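Local coordinates for Alr4995 protein (Nostoc sp., PDB 6LRF) that probably works as a bifunctional arginine dihydrolase and ornithine cyclodeaminase, degrading arginine and converting the ornithine formed to proline, at residues N590-D602 against D608-Y620. Numbering follows the deposited sequence.
Sequences NQIPFVLAGSIRD and DTQMDLIKAQEEY
Ala597 and Gln610 form a single parallel beta bridge at the C-terminal end of strand 594-597, the last strand on one side of the Rossmann-like domain's parallel sheet. Gln610 N donates a hydrogen bond to Leu596 O at 2.7 Å, nearly in line with the carbonyl, and Gly598 N returns one to Gln610 O at 2.9 Å from above the carbonyl plane. Helix 613-620 then runs back nearly antiparallel, 149° between the short strand and helix axes. Ala616 CB lies 4.0 Å from Ala597 CB, a closeness two small residues allow. Val595 has CG1 anti to the backbone N (chi1 179°), which carries this methyl to the edge of the Tyr620 ring, in plane, 3.6 Å from CE1; the phenol OH is hydrogen-bonded to His638 and Gly522. Glycine suits position 598, where a CB would collide with Met611, a selenomethionine. Aspartate suits 602 because its two oxygens take both Ser599 N and OG, each from above the carboxylate plane, holding the type I turn. Replacing Asp602 with alanine would probably leave both donors without acceptors and free the turn to shift. Backbone bonds thus pin the loop before the helix in parallel register, and Gln610 NE2, bonded to Glu619 OE2 on its syn side, ties that loop to the helix.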
ATOM      1  N   ASN B 590      18.924  19.117  28.404  1.00 27.62           N
ATOM      2  CA  ASN B 590      19.005  18.029  29.368  1.00 32.60           C
ATOM      3  C   ASN B 590      20.265  17.183  29.203  1.00 31.75           C
ATOM      4  O   ASN B 590      20.425  16.156  29.857  1.00 33.25           O
ATOM      5  CB  ASN B 590      17.755  17.161  29.270  1.00 32.14           C
ATOM      6  CG  ASN B 590      16.494  17.925  29.652  1.00 35.71           C
ATOM      7  OD1 ASN B 590      16.132  18.009  30.824  1.00 37.57           O
ATOM      8  ND2 ASN B 590      15.826  18.492  28.659  1.00 33.64           N
ATOM      9  N   GLN B 591      21.157  17.637  28.334  1.00 30.90           N
ATOM     10  CA  GLN B 591      22.433  16.967  28.086  1.00 31.55           C
ATOM     11  C   GLN B 591      22.261  15.499  27.694  1.00 33.25           C
ATOM     12  O   GLN B 591      22.934  14.621  28.216  1.00 34.09           O
ATOM     13  CB  GLN B 591      23.331  17.098  29.308  1.00 40.27           C
ATOM     14  CG  GLN B 591      23.465  18.542  29.773  1.00 42.87           C
ATOM     15  CD  GLN B 591      23.672  18.636  31.259  1.00 56.12           C
ATOM     16  OE1 GLN B 591      24.744  18.298  31.763  1.00 57.90           O
ATOM     17  NE2 GLN B 591      22.634  19.074  31.983  1.00 56.75           N
ATOM     18  N   ILE B 592      21.339  15.252  26.770  1.00 31.22           N
ATOM     19  CA  ILE B 592      21.174  13.949  26.135  1.00 27.93           C
ATOM     20  C   ILE B 592      22.067  13.938  24.903  1.00 29.72           C
ATOM     21  O   ILE B 592      21.946  14.821  24.040  1.00 27.69           O
ATOM     22  CB  ILE B 592      19.709  13.710  25.742  1.00 25.92           C
ATOM     23  CG1 ILE B 592      18.794  14.009  26.932  1.00 27.16           C
ATOM     24  CG2 ILE B 592      19.501  12.303  25.235  1.00 26.27           C
ATOM     25  CD1 ILE B 592      19.048  13.083  28.122  1.00 31.72           C
ATOM     26  N   PRO B 593      23.004  12.981  24.828  1.00 25.04           N
ATOM     27  CA  PRO B 593      23.895  12.951  23.663  1.00 28.15           C
ATOM     28  C   PRO B 593      23.113  12.623  22.392  1.00 24.97           C
ATOM     29  O   PRO B 593      22.142  11.870  22.456  1.00 24.85           O
ATOM     30  CB  PRO B 593      24.885  11.831  23.994  1.00 30.74           C
ATOM     31  CG  PRO B 593      24.713  11.565  25.453  1.00 36.19           C
ATOM     32  CD  PRO B 593      23.308  11.912  25.790  1.00 29.70           C
ATOM     33  N   PHE B 594      23.502  13.185  21.258  1.00 23.02           N
ATOM     34  CA  PHE B 594      22.853  12.802  20.018  1.00 20.17           C
ATOM     35  C   PHE B 594      23.914  12.643  18.965  1.00 24.95           C
ATOM     36  O   PHE B 594      24.985  13.229  19.075  1.00 25.73           O
ATOM     37  CB  PHE B 594      21.778  13.814  19.592  1.00 23.61           C
ATOM     38  CG  PHE B 594      22.288  15.216  19.404  1.00 28.40           C
ATOM     39  CD1 PHE B 594      22.222  16.139  20.445  1.00 27.35           C
ATOM     40  CD2 PHE B 594      22.816  15.620  18.187  1.00 24.61           C
ATOM     41  CE1 PHE B 594      22.692  17.429  20.269  1.00 28.59           C
ATOM     42  CE2 PHE B 594      23.279  16.906  18.003  1.00 26.84           C
ATOM     43  CZ  PHE B 594      23.220  17.815  19.046  1.00 27.93           C
ATOM     44  N   VAL B 595      23.636  11.805  17.975  1.00 23.77           N
ATOM     45  CA  VAL B 595      24.531  11.662  16.836  1.00 22.36           C
ATOM     46  C   VAL B 595      23.707  11.808  15.572  1.00 21.16           C
ATOM     47  O   VAL B 595      22.673  11.135  15.397  1.00 21.30           O
ATOM     48  CB  VAL B 595      25.270  10.301  16.826  1.00 25.87           C
ATOM     49  CG1 VAL B 595      26.188  10.191  15.601  1.00 19.76           C
ATOM     50  CG2 VAL B 595      26.058  10.098  18.119  1.00 31.10           C
ATOM     51  N   LEU B 596      24.141  12.708  14.701  1.00 21.34           N
ATOM     52  CA  LEU B 596      23.524  12.842  13.391  1.00 19.73           C
ATOM     53  C   LEU B 596      24.455  12.237  12.339  1.00 19.59           C
ATOM     54  O   LEU B 596      25.513  12.783  12.054  1.00 19.79           O
ATOM     55  CB  LEU B 596      23.227  14.310  13.083  1.00 17.87           C
ATOM     56  CG  LEU B 596      22.435  15.055  14.169  1.00 22.02           C
ATOM     57  CD1 LEU B 596      22.256  16.513  13.805  1.00 22.77           C
ATOM     58  CD2 LEU B 596      21.079  14.414  14.410  1.00 18.48           C
ATOM     59  N   ALA B 597      24.072  11.090  11.791  1.00 17.88           N
ATOM     60  CA  ALA B 597      24.870  10.454  10.737  1.00 21.27           C
ATOM     61  C   ALA B 597      24.506  11.053   9.409  1.00 19.69           C
ATOM     62  O   ALA B 597      23.320  11.157   9.087  1.00 20.56           O
ATOM     63  CB  ALA B 597      24.644   8.966  10.705  1.00 22.39           C
ATOM     64  N   GLY B 598      25.508  11.436   8.630  1.00 21.37           N
ATOM     65  CA  GLY B 598      25.251  12.036   7.334  1.00 20.75           C
ATOM     66  C   GLY B 598      24.660  11.050   6.340  1.00 20.34           C
ATOM     67  O   GLY B 598      24.624   9.846   6.593  1.00 18.70           O
ATOM     68  N   SER B 599      24.209  11.569   5.203  1.00 17.60           N
ATOM     69  CA  SER B 599      23.755  10.743   4.090  1.00 19.56           C
ATOM     70  C   SER B 599      24.059  11.465   2.777  1.00 20.93           C
ATOM     71  O   SER B 599      24.369  12.664   2.777  1.00 18.96           O
ATOM     72  CB  SER B 599      22.266  10.427   4.210  1.00 24.91           C
ATOM     73  OG  SER B 599      21.478  11.473   3.680  1.00 25.56           O
ATOM     74  N   ILE B 600      23.981  10.732   1.666  1.00 19.56           N
ATOM     75  CA  ILE B 600      24.268  11.293   0.341  1.00 22.62           C
ATOM     76  C   ILE B 600      23.267  12.414  -0.056  1.00 21.72           C
ATOM     77  O   ILE B 600      23.558  13.254  -0.911  1.00 21.40           O
ATOM     78  CB  ILE B 600      24.280  10.151  -0.726  1.00 22.77           C
ATOM     79  CG1 ILE B 600      24.884  10.619  -2.061  1.00 22.53           C
ATOM     80  CG2 ILE B 600      22.893   9.546  -0.888  1.00 21.61           C
ATOM     81  CD1 ILE B 600      26.343  10.973  -1.967  1.00 19.07           C
ATOM     82  N   ARG B 601      22.105  12.448   0.597  1.00 19.70           N
ATOM     83  CA  ARG B 601      21.083  13.450   0.296  1.00 21.59           C
ATOM     84  C   ARG B 601      21.115  14.715   1.185  1.00 26.80           C
ATOM     85  O   ARG B 601      20.310  15.620   0.983  1.00 28.63           O
ATOM     86  CB  ARG B 601      19.688  12.820   0.412  1.00 27.59           C
ATOM     87  CG  ARG B 601      19.224  12.719   1.858  1.00 37.20           C
ATOM     88  CD  ARG B 601      17.753  13.009   2.020  1.00 45.56           C
ATOM     89  NE  ARG B 601      17.399  14.325   1.510  1.00 46.48           N
ATOM     90  CZ  ARG B 601      16.165  14.810   1.529  1.00 52.00           C
ATOM     91  NH1 ARG B 601      15.181  14.075   2.049  1.00 57.51           N
ATOM     92  NH2 ARG B 601      15.920  16.019   1.033  1.00 48.41           N
ATOM     93  N   ASP B 602      22.016  14.775   2.162  1.00 25.64           N
ATOM     94  CA  ASP B 602      22.033  15.883   3.132  1.00 21.32           C
ATOM     95  C   ASP B 602      22.190  17.266   2.518  1.00 27.96           C
ATOM     96  O   ASP B 602      23.087  17.498   1.700  1.00 24.18           O
ATOM     97  CB  ASP B 602      23.160  15.701   4.144  1.00 21.09           C
ATOM     98  CG  ASP B 602      22.893  14.591   5.112  1.00 22.35           C
ATOM     99  OD1 ASP B 602      21.802  13.992   5.049  1.00 24.17           O
ATOM    100  OD2 ASP B 602      23.773  14.320   5.953  1.00 27.25           O
ATOM    101  N   ASP B 608      26.834  19.869  13.055  1.00 22.48           N
ATOM    102  CA  ASP B 608      26.815  18.722  13.966  1.00 22.82           C
ATOM    103  C   ASP B 608      26.835  17.376  13.227  1.00 23.85           C
ATOM    104  O   ASP B 608      27.196  16.354  13.802  1.00 23.55           O
ATOM    105  CB  ASP B 608      25.576  18.771  14.863  1.00 25.24           C
ATOM    106  CG  ASP B 608      25.574  19.990  15.801  1.00 36.11           C
ATOM    107  OD1 ASP B 608      25.344  21.128  15.328  1.00 27.15           O
ATOM    108  OD2 ASP B 608      25.805  19.798  17.012  1.00 33.39           O
ATOM    109  N   THR B 609      26.412  17.380  11.965  1.00 23.44           N
ATOM    110  CA  THR B 609      26.217  16.140  11.219  1.00 21.86           C
ATOM    111  C   THR B 609      27.566  15.492  10.875  1.00 23.25           C
ATOM    112  O   THR B 609      28.463  16.132  10.320  1.00 22.62           O
ATOM    113  CB  THR B 609      25.385  16.396   9.953  1.00 21.72           C
ATOM    114  OG1 THR B 609      24.109  16.926  10.341  1.00 21.42           O
ATOM    115  CG2 THR B 609      25.136  15.088   9.176  1.00 20.40           C
ATOM    116  N   GLN B 610      27.703  14.222  11.245  1.00 21.41           N
ATOM    117  CA  GLN B 610      28.925  13.468  11.011  1.00 17.68           C
ATOM    118  C   GLN B 610      28.943  12.877   9.581  1.00 17.31           C
ATOM    119  O   GLN B 610      28.250  11.900   9.285  1.00 18.23           O
ATOM    120  CB  GLN B 610      29.055  12.370  12.079  1.00 20.15           C
ATOM    121  CG  GLN B 610      30.297  11.484  11.937  1.00 18.97           C
ATOM    122  CD  GLN B 610      31.590  12.275  11.987  1.00 23.39           C
ATOM    123  OE1 GLN B 610      32.093  12.740  10.949  1.00 20.33           O
ATOM    124  NE2 GLN B 610      32.133  12.449  13.199  1.00 24.86           N
HETATM  125  N   MSE B 611      29.726  13.490   8.698  1.00 16.99           N
HETATM  126  CA  MSE B 611      29.798  13.082   7.298  1.00 19.78           C
HETATM  127  C   MSE B 611      30.859  12.005   7.059  1.00 19.54           C
HETATM  128  O   MSE B 611      30.978  11.488   5.953  1.00 19.26           O
HETATM  129  CB  MSE B 611      30.088  14.301   6.401  1.00 20.01           C
HETATM  130  CG  MSE B 611      29.027  15.418   6.483  1.00 22.04           C
HETATM  131 SE   MSE B 611      27.231  14.853   5.952  0.46 22.67          SE
HETATM  132  CE  MSE B 611      27.321  15.052   4.018  1.00 20.90           C
ATOM    133  N   ASP B 612      31.657  11.699   8.079  1.00 20.77           N
ATOM    134  CA  ASP B 612      32.579  10.564   7.997  1.00 19.35           C
ATOM    135  C   ASP B 612      31.841   9.363   8.549  1.00 18.37           C
ATOM    136  O   ASP B 612      31.686   9.218   9.760  1.00 17.06           O
ATOM    137  CB  ASP B 612      33.873  10.837   8.772  1.00 17.88           C
ATOM    138  CG  ASP B 612      34.829   9.609   8.835  1.00 23.37           C
ATOM    139  OD1 ASP B 612      34.413   8.447   8.601  1.00 22.22           O
ATOM    140  OD2 ASP B 612      36.016   9.810   9.160  1.00 26.77           O
ATOM    141  N   LEU B 613      31.407   8.474   7.667  1.00 17.65           N
ATOM    142  CA  LEU B 613      30.530   7.407   8.126  1.00 15.51           C
ATOM    143  C   LEU B 613      31.211   6.280   8.908  1.00 17.26           C
ATOM    144  O   LEU B 613      30.530   5.518   9.588  1.00 17.15           O
ATOM    145  CB  LEU B 613      29.763   6.832   6.945  1.00 16.19           C
ATOM    146  CG  LEU B 613      28.680   7.784   6.435  1.00 18.87           C
ATOM    147  CD1 LEU B 613      28.203   7.222   5.137  1.00 24.35           C
ATOM    148  CD2 LEU B 613      27.505   7.916   7.440  1.00 19.69           C
ATOM    149  N   ILE B 614      32.532   6.162   8.829  1.00 19.80           N
ATOM    150  CA  ILE B 614      33.231   5.223   9.713  1.00 20.32           C
ATOM    151  C   ILE B 614      33.122   5.737  11.161  1.00 18.88           C
ATOM    152  O   ILE B 614      32.816   4.985  12.101  1.00 17.39           O
ATOM    153  CB  ILE B 614      34.717   5.051   9.317  1.00 16.64           C
ATOM    154  CG1 ILE B 614      34.843   4.463   7.892  1.00 18.07           C
ATOM    155  CG2 ILE B 614      35.456   4.217  10.378  1.00 18.96           C
ATOM    156  CD1 ILE B 614      34.217   3.097   7.690  1.00 18.25           C
ATOM    157  N   LYS B 615      33.350   7.032  11.342  1.00 17.77           N
ATOM    158  CA  LYS B 615      33.200   7.618  12.669  1.00 17.89           C
ATOM    159  C   LYS B 615      31.752   7.608  13.124  1.00 23.85           C
ATOM    160  O   LYS B 615      31.468   7.410  14.316  1.00 23.64           O
ATOM    161  CB  LYS B 615      33.741   9.039  12.683  1.00 22.28           C
ATOM    162  CG  LYS B 615      35.239   9.092  12.520  1.00 26.97           C
ATOM    163  CD  LYS B 615      35.709  10.529  12.445  1.00 28.88           C
ATOM    164  CE  LYS B 615      37.208  10.609  12.265  1.00 33.35           C
ATOM    165  NZ  LYS B 615      37.611  12.035  12.187  1.00 40.57           N
ATOM    166  N   ALA B 616      30.823   7.807  12.189  1.00 18.16           N
ATOM    167  CA  ALA B 616      29.411   7.774  12.564  1.00 18.67           C
ATOM    168  C   ALA B 616      29.015   6.400  13.083  1.00 19.45           C
ATOM    169  O   ALA B 616      28.286   6.293  14.065  1.00 18.86           O
ATOM    170  CB  ALA B 616      28.502   8.180  11.378  1.00 15.69           C
ATOM    171  N   GLN B 617      29.484   5.344  12.433  1.00 17.32           N
ATOM    172  CA  GLN B 617      29.119   4.003  12.885  1.00 20.47           C
ATOM    173  C   GLN B 617      29.720   3.727  14.260  1.00 20.59           C
ATOM    174  O   GLN B 617      29.106   3.084  15.110  1.00 18.79           O
ATOM    175  CB  GLN B 617      29.570   2.942  11.875  1.00 16.88           C
ATOM    176  CG  GLN B 617      28.643   2.837  10.672  1.00 21.65           C
ATOM    177  CD  GLN B 617      29.086   1.775   9.661  1.00 27.45           C
ATOM    178  OE1 GLN B 617      30.205   1.251   9.734  1.00 26.59           O
ATOM    179  NE2 GLN B 617      28.202   1.453   8.718  1.00 20.33           N
ATOM    180  N   GLU B 618      30.923   4.228  14.473  1.00 20.07           N
ATOM    181  CA  GLU B 618      31.583   4.088  15.763  1.00 22.06           C
ATOM    182  C   GLU B 618      30.839   4.839  16.867  1.00 24.58           C
ATOM    183  O   GLU B 618      30.691   4.341  17.985  1.00 21.40           O
ATOM    184  CB  GLU B 618      33.023   4.591  15.668  1.00 25.17           C
ATOM    185  CG  GLU B 618      33.711   4.710  17.016  1.00 39.20           C
ATOM    186  CD  GLU B 618      34.982   5.551  16.965  1.00 53.28           C
ATOM    187  OE1 GLU B 618      34.998   6.593  16.258  1.00 50.12           O
ATOM    188  OE2 GLU B 618      35.965   5.166  17.643  1.00 63.23           O
ATOM    189  N   GLU B 619      30.377   6.048  16.555  1.00 22.87           N
ATOM    190  CA  GLU B 619      29.640   6.853  17.527  1.00 21.51           C
ATOM    191  C   GLU B 619      28.281   6.230  17.851  1.00 25.60           C
ATOM    192  O   GLU B 619      27.853   6.247  19.014  1.00 21.99           O
ATOM    193  CB  GLU B 619      29.465   8.290  17.009  1.00 25.51           C
ATOM    194  CG  GLU B 619      30.786   9.063  16.901  1.00 25.68           C
ATOM    195  CD  GLU B 619      30.663  10.339  16.061  1.00 34.31           C
ATOM    196  OE1 GLU B 619      29.524  10.806  15.848  1.00 40.27           O
ATOM    197  OE2 GLU B 619      31.700  10.885  15.617  1.00 36.83           O
ATOM    198  N   TYR B 620      27.598   5.694  16.830  1.00 18.16           N
ATOM    199  CA  TYR B 620      26.345   4.956  17.059  1.00 20.55           C
ATOM    200  C   TYR B 620      26.594   3.773  18.010  1.00 22.40           C
ATOM    201  O   TYR B 620      25.881   3.584  18.994  1.00 19.68           O
ATOM    202  CB  TYR B 620      25.759   4.435  15.741  1.00 20.93           C
ATOM    203  CG  TYR B 620      24.779   5.365  15.022  1.00 21.27           C
ATOM    204  CD1 TYR B 620      24.998   6.750  14.949  1.00 21.24           C
ATOM    205  CD2 TYR B 620      23.663   4.842  14.383  1.00 19.61           C
ATOM    206  CE1 TYR B 620      24.091   7.595  14.275  1.00 20.78           C
ATOM    207  CE2 TYR B 620      22.762   5.661  13.707  1.00 18.57           C
ATOM    208  CZ  TYR B 620      22.980   7.035  13.660  1.00 23.13           C
ATOM    209  OH  TYR B 620      22.068   7.830  12.990  1.00 26.43           O
TER